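PDB 6N39: dephospho-CoA kinase from Mycobacterium paratuberculosis, which probably catalyses the last step of coenzyme A biosynthesis, the ATP-dependent phosphorylation of the 3'-hydroxyl of dephospho-CoA. Local coordinates for residues G16-G21 / R147-Q152. Residues are numbered along the deposited sequence; the frame is centred on the assembly and turned at random.
With ACT (acetate ion), chain B.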
loop_
_atom_site.group_PDB
_atom_site.type_symbol
_atom_site.label_atom_id
_atom_site.label_comp_id
_atom_site.label_asym_id
_atom_site.label_seq_id
_atom_site.Cartn_x
_atom_site.Cartn_y
_atom_site.Cartn_z
ATOM N N GLY A 16 -4.167 -9.640 -12.112
ATOM C CA GLY A 16 -5.444 -10.311 -12.216
ATOM C C GLY A 16 -5.251 -11.671 -12.827
ATOM O O GLY A 16 -4.274 -11.934 -13.528
ATOM N N GLY A 17 -6.197 -12.559 -12.534
ATOM C CA GLY A 17 -6.093 -13.912 -13.023
ATOM C C GLY A 17 -6.362 -14.011 -14.511
ATOM O O GLY A 17 -6.911 -13.109 -15.139
ATOM N N ILE A 18 -5.962 -15.148 -15.082
ATOM C CA ILE A 18 -6.089 -15.349 -16.521
ATOM C C ILE A 18 -7.552 -15.233 -16.929
ATOM O O ILE A 18 -8.447 -15.784 -16.274
ATOM C CB ILE A 18 -5.474 -16.706 -16.912
ATOM C CG1 ILE A 18 -5.476 -16.911 -18.432
ATOM C CG2 ILE A 18 -6.197 -17.862 -16.223
ATOM C CD1 ILE A 18 -4.759 -18.207 -18.866
ATOM N N GLY A 19 -7.809 -14.489 -18.005
ATOM C CA GLY A 19 -9.159 -14.309 -18.495
ATOM C C GLY A 19 -9.955 -13.208 -17.820
ATOM O O GLY A 19 -11.102 -12.960 -18.217
ATOM N N ALA A 20 -9.398 -12.546 -16.808
ATOM C CA ALA A 20 -10.136 -11.507 -16.103
ATOM C C ALA A 20 -10.105 -10.165 -16.824
ATOM O O ALA A 20 -10.969 -9.323 -16.563
ATOM C CB ALA A 20 -9.589 -11.327 -14.681
ATOM N N GLY A 21 -9.119 -9.935 -17.691
ATOM C CA GLY A 21 -9.065 -8.707 -18.466
ATOM C C GLY A 21 -7.884 -7.813 -18.151
ATOM O O GLY A 21 -7.948 -6.594 -18.333
ATOM N N ARG A 147 -15.819 -18.523 -20.429
ATOM C CA ARG A 147 -16.313 -18.243 -21.773
ATOM C C ARG A 147 -15.264 -17.504 -22.589
ATOM O O ARG A 147 -15.020 -17.845 -23.750
ATOM C CB ARG A 147 -17.615 -17.442 -21.711
ATOM N N ARG A 148 -14.593 -16.526 -21.979
ATOM C CA ARG A 148 -13.607 -15.749 -22.724
ATOM C C ARG A 148 -12.423 -16.611 -23.147
ATOM O O ARG A 148 -11.987 -16.549 -24.301
ATOM C CB ARG A 148 -13.155 -14.542 -21.901
ATOM C CG ARG A 148 -14.296 -13.563 -21.618
ATOM C CD ARG A 148 -13.827 -12.105 -21.500
ATOM N NE ARG A 148 -13.369 -11.769 -20.163
ATOM C CZ ARG A 148 -13.851 -10.783 -19.410
ATOM N NH1 ARG A 148 -14.820 -9.984 -19.847
ATOM N NH2 ARG A 148 -13.341 -10.591 -18.207
ATOM N N LEU A 149 -11.921 -17.463 -22.249
ATOM C CA LEU A 149 -10.753 -18.271 -22.593
ATOM C C LEU A 149 -11.099 -19.339 -23.629
ATOM O O LEU A 149 -10.376 -19.513 -24.618
ATOM C CB LEU A 149 -10.156 -18.904 -21.337
ATOM C CG LEU A 149 -9.461 -17.930 -20.378
ATOM C CD1 LEU A 149 -9.123 -18.649 -19.096
ATOM C CD2 LEU A 149 -8.204 -17.328 -20.993
ATOM N N VAL A 150 -12.205 -20.060 -23.426
ATOM C CA VAL A 150 -12.568 -21.139 -24.344
ATOM C C VAL A 150 -12.940 -20.575 -25.710
ATOM O O VAL A 150 -12.364 -20.960 -26.732
ATOM C CB VAL A 150 -13.708 -21.997 -23.762
ATOM N N GLU A 151 -13.892 -19.633 -25.746
ATOM C CA GLU A 151 -14.476 -19.194 -27.005
ATOM C C GLU A 151 -13.689 -18.081 -27.695
ATOM O O GLU A 151 -13.863 -17.889 -28.902
ATOM C CB GLU A 151 -15.919 -18.738 -26.769
ATOM C CG GLU A 151 -16.786 -19.786 -26.078
ATOM C CD GLU A 151 -18.198 -19.296 -25.791
ATOM O OE1 GLU A 151 -18.513 -18.132 -26.131
ATOM O OE2 GLU A 151 -18.991 -20.080 -25.225
ATOM N N GLN A 152 -12.832 -17.348 -26.987
ATOM C CA GLN A 152 -12.070 -16.276 -27.613
ATOM C C GLN A 152 -10.570 -16.528 -27.627
ATOM O O GLN A 152 -9.830 -15.721 -28.200
ATOM C CB GLN A 152 -12.351 -14.936 -26.912
HETATM C C ACT B . -6.062 -10.800 -19.844
HETATM O O ACT B . -6.710 -11.566 -19.068
HETATM O OXT ACT B . -4.837 -10.479 -19.787
HETATM C CH3 ACT B . -6.870 -10.149 -21.042
#
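Bends at chi2 (-149°) and chi3 (-85°) swing the Arg148 guanidinium onto the carbonyl of Gly19, while CG of Leu149, anti to its own carbonyl carbon (chi1 -70°), carries the two methyls to Gly19 and Ile18. The glycine-rich segment 16-21 belongs to the P-loop, which joins strand 10-16 to helix 22-31 of the parallel-sheet kinase domain, and helix 142-153 packs against it, the backbones coming nearest at Gly19 and Leu149. Arg148 grips Gly19 side-on, its NE and NH2 both donating to the single oxygen: NE lies 3.2 Å and NH2 3.3 Å from Gly19 O. This oxygen sits at the guanidinium edge and in its plane; NH2 meets it on a lone pair, whereas NE comes in tilted from the carbonyl plane. NH2 also donates to the carbonyl of Asn183, whose ND2 in turn bonds Ala20 O, so arginine and asparagine together tie down two successive carbonyls of the loop.

Next to this polar grip, Leu149 CD2 lies 4.0 Å from Gly19 CA, and the leucine CG occupies the side of the glycine toward which a CB would point. The Leu149 and Ile18 side chains cross at about a right angle, with CD2 of the leucine 3.8 Å from Ile18 CG1, and Ile164 of helix 157-165 touches both.

The amides of Gly19 and Gly21, with that of Ser23, bind an anion, consistent with the predicted ATP-binding role of Gly19 to Ala24. It is an acetate, probably from the crystallisation liquor: Gly21 N donates to acetate O at 3.2 Å, and Gly19 N reaches that same oxygen in a weak bond of 3.3 Å.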